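Local coordinates for dTDP-4-dehydrorhamnose 3,5-epimerase (Elizabethkingia anophelis NUHP1, PDB 6C46), which probably catalyses the epimerisation of the C3' and C5' positions of dTDP-4-dehydro-6-deoxy-glucose, a step in the biosynthesis of dTDP-L-rhamnose, at residues A[120-123]-A[124-127]; A[166-169]-A[170-173]; A[39-42]-A[43-47]. All blocks are in the same frame, centred on the assembly; numbering follows the deposited sequence.

Contact 1: A[120-123]-A[124-127]; sequences YVPR and GFAH
Between Pro122 and Phe125 the backbone reverses in a type II beta turn, closed by a weak hydrogen bond of 3.4 Å from Phe125 N to Pro122 O. Gly124 takes the third place with a positive phi (89°), easy for glycine, which has no CB to press on Arg123 O. The proline ring lies over the aromatic ring of Phe125: Pro122 CD stands 3.6 Å from the Phe125 ring centroid and 10° off the normal, a CH-pi contact, while Pro122 CG comes within 3.5 Å of Phe125 CE1. This turn carries the chain from strand 118-121 of one sheet to strand 125-131 of the other, the two antiparallel sheets of the cupin fold. Val121 has CG1 anti to its backbone nitrogen (chi1 -176°), which sets that methyl 3.4 Å from Phe125 CB and places CG2 4.2 Å from His127 CD2. Being branched and apolar, Val121 suits this buried strand end. His127 NE2 is hydrogen-bonded to Asp91, and its side chain lies about 6 Å from those of His70 and Tyr140, the predicted proton acceptor and donor. The extended side chain of Arg123 ends in a salt bridge from NE to Asp143.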
loop_
_atom_site.group_PDB
_atom_site.type_symbol
_atom_site.label_atom_id
_atom_site.label_comp_id
_atom_site.label_asym_id
_atom_site.label_seq_id
_atom_site.Cartn_x
_atom_site.Cartn_y
_atom_site.Cartn_z
ATOM N N TYR A 120 1.107 6.139 12.065
ATOM C CA TYR A 120 1.443 4.840 12.654
ATOM C C TYR A 120 0.819 4.755 14.041
ATOM O O TYR A 120 1.171 5.536 14.924
ATOM C CB TYR A 120 2.957 4.614 12.763
ATOM C CG TYR A 120 3.286 3.352 13.558
ATOM C CD1 TYR A 120 3.119 2.091 12.988
ATOM C CD2 TYR A 120 3.722 3.418 14.892
ATOM C CE1 TYR A 120 3.388 0.933 13.712
ATOM C CE2 TYR A 120 3.990 2.247 15.637
ATOM C CZ TYR A 120 3.826 1.017 15.028
ATOM O OH TYR A 120 4.072 -0.154 15.713
ATOM N N VAL A 121 -0.087 3.799 14.225
ATOM C CA VAL A 121 -0.869 3.574 15.436
ATOM C C VAL A 121 -0.371 2.268 16.061
ATOM O O VAL A 121 -0.611 1.181 15.498
ATOM C CB VAL A 121 -2.371 3.472 15.117
ATOM C CG1 VAL A 121 -3.162 3.330 16.390
ATOM C CG2 VAL A 121 -2.862 4.685 14.305
ATOM N N PRO A 122 0.310 2.310 17.196
ATOM C CA PRO A 122 0.890 1.080 17.773
ATOM C C PRO A 122 -0.172 0.083 18.221
ATOM O O PRO A 122 -1.338 0.419 18.416
ATOM C CB PRO A 122 1.673 1.592 18.998
ATOM C CG PRO A 122 1.852 3.105 18.755
ATOM C CD PRO A 122 0.654 3.531 17.958
ATOM N N ARG A 123 0.266 -1.166 18.435
ATOM C CA ARG A 123 -0.531 -2.115 19.192
ATOM C C ARG A 123 -0.868 -1.534 20.562
ATOM O O ARG A 123 -0.041 -0.855 21.171
ATOM C CB ARG A 123 0.230 -3.422 19.394
ATOM C CG ARG A 123 0.497 -4.195 18.081
ATOM C CD ARG A 123 1.073 -5.579 18.364
ATOM N NE ARG A 123 1.345 -6.280 17.102
ATOM C CZ ARG A 123 1.668 -7.563 17.035
ATOM N NH1 ARG A 123 1.748 -8.275 18.163
ATOM N NH2 ARG A 123 1.901 -8.137 15.846
ATOM N N GLY A 124 -2.072 -1.849 21.055
ATOM C CA GLY A 124 -2.572 -1.342 22.329
ATOM C C GLY A 124 -3.325 -0.029 22.214
ATOM O O GLY A 124 -3.714 0.551 23.240
ATOM N N PHE A 125 -3.508 0.475 21.007
ATOM C CA PHE A 125 -4.277 1.678 20.743
ATOM C C PHE A 125 -5.617 1.284 20.158
ATOM O O PHE A 125 -5.765 0.201 19.591
ATOM C CB PHE A 125 -3.568 2.589 19.724
ATOM C CG PHE A 125 -2.433 3.408 20.300
ATOM C CD1 PHE A 125 -1.346 2.794 20.915
ATOM C CD2 PHE A 125 -2.459 4.798 20.210
ATOM C CE1 PHE A 125 -0.280 3.566 21.438
ATOM C CE2 PHE A 125 -1.404 5.574 20.722
ATOM C CZ PHE A 125 -0.323 4.948 21.359
ATOM N N ALA A 126 -6.591 2.178 20.284
ATOM C CA ALA A 126 -7.802 2.092 19.481
ATOM C C ALA A 126 -7.716 3.115 18.367
ATOM O O ALA A 126 -7.024 4.127 18.486
ATOM C CB ALA A 126 -9.069 2.327 20.312
ATOM N N HIS A 127 -8.449 2.856 17.276
ATOM C CA HIS A 127 -8.306 3.662 16.076
ATOM C C HIS A 127 -9.661 3.878 15.415
ATOM O O HIS A 127 -10.524 2.994 15.422
ATOM C CB HIS A 127 -7.345 2.990 15.069
ATOM C CG HIS A 127 -7.413 3.593 13.701
ATOM N ND1 HIS A 127 -8.086 2.994 12.654
ATOM C CD2 HIS A 127 -6.910 4.751 13.211
ATOM C CE1 HIS A 127 -8.008 3.769 11.582
ATOM N NE2 HIS A 127 -7.301 4.843 11.896
#

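Contact 2: A[166-169]-A[170-173]; sequences KIPE and ADMI
Asp171 N donates to Pro168 O at 2.9 Å, the shortest hydrogen bond joining 166-169 to 170-173, with an N-H...O angle of 145°. One residue on, Met172 N reaches Glu169 O at 3.2 Å and is straighter, 163°. In both, the donor stands well above the plane of the carbonyl it meets. Two successive bonds from residue i+3 back to residue i define a short 3-10 turn, and proline suits its start, where the missing N-H costs no bond of the turn and the carbonyl can still accept. The turn belongs to the long loop between strand 151-153 and helix 176-179, at the surface and away from the annotated sites. Asp171 crosses the proline ring, its OD2 lying 3.5 Å from Pro168 CD; the same oxygen is hydrogen-bonded to Tyr63 OH, which ties the turn to another loop. Ile167 and Met172 make the apolar contact, with Ile167 CD1 3.9 Å from Met172 CG. Ile167 has CG1 between its backbone nitrogen and carbonyl carbon (chi1 70°), and this carries CD1 across to Met172 CG and to Asp171 CB. The unbranched Met172 chain, extended beyond CG, runs back past Glu169, SD 3.9 Å from Glu169 CA, until its methyl CE lies 3.5 Å from Ile167 O. Flexible and apolar, it also packs on Phe156 and Trp165, whereas Glu169 is exposed, as suits a charged residue.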
loop_
_atom_site.group_PDB
_atom_site.type_symbol
_atom_site.label_atom_id
_atom_site.label_comp_id
_atom_site.label_asym_id
_atom_site.label_seq_id
_atom_site.Cartn_x
_atom_site.Cartn_y
_atom_site.Cartn_z
ATOM N N LYS A 166 -14.732 16.713 14.354
ATOM C CA LYS A 166 -14.627 17.778 13.352
ATOM C C LYS A 166 -15.915 18.147 12.621
ATOM O O LYS A 166 -16.202 19.334 12.452
ATOM C CB LYS A 166 -13.557 17.431 12.301
ATOM C CG LYS A 166 -12.186 17.108 12.897
ATOM C CD LYS A 166 -11.716 18.187 13.850
ATOM C CE LYS A 166 -10.698 19.104 13.231
ATOM N NZ LYS A 166 -10.031 19.903 14.299
ATOM N N ILE A 167 -16.693 17.176 12.163
ATOM C CA ILE A 167 -17.861 17.508 11.346
ATOM C C ILE A 167 -19.083 17.616 12.245
ATOM O O ILE A 167 -19.025 17.183 13.408
ATOM C CB ILE A 167 -18.059 16.470 10.230
ATOM C CG1 ILE A 167 -18.520 15.140 10.826
ATOM C CG2 ILE A 167 -16.738 16.335 9.403
ATOM C CD1 ILE A 167 -18.934 14.090 9.791
ATOM N N PRO A 168 -20.186 18.203 11.774
ATOM C CA PRO A 168 -21.386 18.290 12.614
ATOM C C PRO A 168 -21.873 16.904 12.990
ATOM O O PRO A 168 -21.815 15.967 12.189
ATOM C CB PRO A 168 -22.396 19.016 11.717
ATOM C CG PRO A 168 -21.563 19.768 10.739
ATOM C CD PRO A 168 -20.365 18.909 10.492
ATOM N N GLU A 169 -22.347 16.779 14.231
ATOM C CA GLU A 169 -22.805 15.480 14.720
ATOM C C GLU A 169 -23.948 14.925 13.882
ATOM O O GLU A 169 -24.034 13.709 13.681
ATOM C CB GLU A 169 -23.209 15.589 16.194
ATOM C CG GLU A 169 -22.034 15.847 17.119
ATOM C CD GLU A 169 -22.448 15.982 18.572
ATOM O OE1 GLU A 169 -23.666 16.014 18.857
ATOM O OE2 GLU A 169 -21.550 16.053 19.431
ATOM N N ALA A 170 -24.834 15.792 13.384
ATOM C CA ALA A 170 -25.935 15.336 12.540
ATOM C C ALA A 170 -25.447 14.721 11.233
ATOM O O ALA A 170 -26.213 13.997 10.577
ATOM C CB ALA A 170 -26.888 16.492 12.245
ATOM N N ASP A 171 -24.213 15.030 10.812
ATOM C CA ASP A 171 -23.664 14.479 9.575
ATOM C C ASP A 171 -23.029 13.105 9.747
ATOM O O ASP A 171 -22.753 12.447 8.737
ATOM C CB ASP A 171 -22.589 15.409 8.985
ATOM C CG ASP A 171 -23.147 16.723 8.492
ATOM O OD1 ASP A 171 -24.373 16.893 8.548
ATOM O OD2 ASP A 171 -22.361 17.569 8.017
ATOM N N MET A 172 -22.788 12.651 10.978
ATOM C CA MET A 172 -22.042 11.412 11.183
ATOM C C MET A 172 -22.925 10.204 10.892
ATOM O O MET A 172 -24.099 10.162 11.274
ATOM C CB MET A 172 -21.498 11.345 12.610
ATOM C CG MET A 172 -20.549 12.473 12.948
ATOM S SD MET A 172 -20.231 12.559 14.725
ATOM C CE MET A 172 -19.199 14.028 14.836
ATOM N N ILE A 173 -22.353 9.226 10.198
ATOM C CA ILE A 173 -23.033 7.985 9.853
ATOM C C ILE A 173 -22.304 6.842 10.551
ATOM O O ILE A 173 -21.137 6.573 10.246
ATOM C CB ILE A 173 -23.062 7.771 8.332
ATOM C CG1 ILE A 173 -23.778 8.947 7.648
ATOM C CG2 ILE A 173 -23.691 6.427 7.997
ATOM C CD1 ILE A 173 -23.660 8.927 6.127
#

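Contact 3: A[39-42]-A[43-47]; sequences NEKK and FEELT. With CA (calcium ion), chain F.
Glu40 holds CG anti to its backbone nitrogen (chi1 175°), whereas Glu44, one turn later, has CG anti to its carbonyl carbon (chi1 -69°); the two extended chains therefore converge on one calcium ion. Glu40 binds it through OE2 alone, at 2.3 Å. Glu44 chelates it with both carboxylate oxygens, OE1 at 2.5 Å and OE2 at 2.4 Å, and three waters also bind the metal. The carboxylate planes are turned 67° apart, and Glu40 OE2 lies 3.3 Å from Glu44 OE2. Second partners fix these groups: Glu40 OE1 bonds to His52 of the second subunit, Glu44 OE2 to Gly51 N. Helix 40-47 supplies the i, i+4 spacing through bonds such as Glu44 N to Glu40 O, 2.9 Å. Asn39 is its N-cap, suited by a short side chain whose OD1 accepts from Lys42 N at 3.0 Å. At the other end Phe43 O accepts from both Thr47 N and Thr47 OG1, the hydroxyl at 2.9 Å. The calcium probably offsets the repulsion between two close carboxylates, and the bond to His52 of the second subunit links this metal site to the dimer interface.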
loop_
_atom_site.group_PDB
_atom_site.type_symbol
_atom_site.label_atom_id
_atom_site.label_comp_id
_atom_site.label_asym_id
_atom_site.label_seq_id
_atom_site.Cartn_x
_atom_site.Cartn_y
_atom_site.Cartn_z
ATOM N N ASN A 39 9.509 1.993 4.459
ATOM C CA ASN A 39 10.699 1.149 4.393
ATOM C C ASN A 39 10.851 0.501 5.765
ATOM O O ASN A 39 11.047 1.203 6.750
ATOM C CB ASN A 39 11.941 1.983 4.006
ATOM C CG ASN A 39 13.219 1.156 3.969
ATOM O OD1 ASN A 39 13.514 0.437 4.923
ATOM N ND2 ASN A 39 13.995 1.255 2.861
ATOM N N GLU A 40 10.747 -0.823 5.829
ATOM C CA GLU A 40 10.726 -1.502 7.120
ATOM C C GLU A 40 12.039 -1.319 7.879
ATOM O O GLU A 40 12.035 -1.119 9.096
ATOM C CB GLU A 40 10.422 -2.986 6.905
ATOM C CG GLU A 40 10.507 -3.792 8.206
ATOM C CD GLU A 40 10.059 -5.229 8.017
ATOM O OE1 GLU A 40 9.192 -5.485 7.136
ATOM O OE2 GLU A 40 10.520 -6.089 8.790
ATOM N N LYS A 41 13.170 -1.422 7.176
ATOM C CA LYS A 41 14.470 -1.314 7.820
ATOM C C LYS A 41 14.641 0.058 8.448
ATOM O O LYS A 41 15.061 0.177 9.608
ATOM C CB LYS A 41 15.580 -1.583 6.805
ATOM C CG LYS A 41 16.986 -1.474 7.366
ATOM C CD LYS A 41 18.058 -1.751 6.296
ATOM C CE LYS A 41 18.029 -3.218 5.856
ATOM N NZ LYS A 41 19.021 -3.557 4.778
ATOM N N LYS A 42 14.282 1.107 7.705
ATOM C CA LYS A 42 14.429 2.458 8.243
ATOM C C LYS A 42 13.527 2.664 9.436
ATOM O O LYS A 42 13.936 3.263 10.441
ATOM C CB LYS A 42 14.115 3.492 7.163
ATOM C CG LYS A 42 15.166 3.490 6.024
ATOM C CD LYS A 42 14.796 4.437 4.882
ATOM C CE LYS A 42 15.908 4.454 3.809
ATOM N NZ LYS A 42 15.431 5.293 2.703
ATOM N N PHE A 43 12.288 2.187 9.333
ATOM C CA PHE A 43 11.342 2.363 10.415
ATOM C C PHE A 43 11.819 1.648 11.668
ATOM O O PHE A 43 11.785 2.214 12.772
ATOM C CB PHE A 43 9.974 1.848 9.983
ATOM C CG PHE A 43 8.934 1.980 11.039
ATOM C CD1 PHE A 43 8.268 3.175 11.218
ATOM C CD2 PHE A 43 8.615 0.893 11.848
ATOM C CE1 PHE A 43 7.284 3.302 12.195
ATOM C CE2 PHE A 43 7.641 1.000 12.826
ATOM C CZ PHE A 43 6.969 2.204 12.999
ATOM N N GLU A 44 12.264 0.395 11.520
ATOM C CA GLU A 44 12.722 -0.362 12.691
ATOM C C GLU A 44 13.988 0.251 13.290
ATOM O O GLU A 44 14.132 0.295 14.517
ATOM C CB GLU A 44 12.939 -1.833 12.306
ATOM C CG GLU A 44 11.597 -2.495 12.008
ATOM C CD GLU A 44 11.708 -3.971 11.605
ATOM O OE1 GLU A 44 12.801 -4.451 11.224
ATOM O OE2 GLU A 44 10.683 -4.651 11.723
ATOM N N GLU A 45 14.904 0.743 12.440
ATOM C CA GLU A 45 16.099 1.433 12.934
ATOM C C GLU A 45 15.725 2.644 13.784
ATOM O O GLU A 45 16.349 2.912 14.815
ATOM C CB GLU A 45 16.994 1.872 11.764
ATOM C CG GLU A 45 17.787 0.747 11.088
ATOM C CD GLU A 45 18.501 1.140 9.778
ATOM O OE1 GLU A 45 18.095 2.108 9.073
ATOM O OE2 GLU A 45 19.487 0.447 9.449
ATOM N N LEU A 46 14.718 3.397 13.359
ATOM C CA LEU A 46 14.359 4.621 14.075
ATOM C C LEU A 46 13.581 4.343 15.349
ATOM O O LEU A 46 13.678 5.112 16.310
ATOM C CB LEU A 46 13.525 5.535 13.170
ATOM C CG LEU A 46 14.302 6.319 12.105
ATOM C CD1 LEU A 46 13.307 6.870 11.079
ATOM C CD2 LEU A 46 15.078 7.470 12.772
ATOM N N THR A 47 12.757 3.299 15.373
ATOM C CA THR A 47 11.819 3.167 16.473
ATOM C C THR A 47 12.109 2.025 17.423
ATOM O O THR A 47 11.534 2.008 18.514
ATOM C CB THR A 47 10.404 2.990 15.937
ATOM O OG1 THR A 47 10.334 1.760 15.198
ATOM C CG2 THR A 47 10.091 4.134 15.037
HETATM CA CA CA F . 11.604 -6.649 10.724
HETATM O O HOH W 1 16.367 4.847 9.601
HETATM O O HOH W 2 13.146 -7.370 12.404
HETATM O O HOH W 3 13.533 -6.917 9.335
HETATM O O HOH W 4 9.857 -7.495 12.226
#

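How the contacts relate
Contact 1 is the buried one, its centre about 7 Å from the chain centre, against about 19 Å for the centres of contacts 2 and 3, which lie on opposite sides of it. Contact 1 joins strands of the two sheets by proline, valine and aromatic packing. Contact 2 alone is a surface contact, a loop turn built on backbone bonds with a small apolar patch; contact 3, partly buried, is a helix whose acidic face binds metal beside the second subunit. Contacts 1 and 3 touch where Tyr120 CD1 meets Phe43 CZ at 3.9 Å, the rings edge-to-face. Contact 2 stays apart, its nearest atoms about 12 Å from contact 1 and about 24 Å from contact 3.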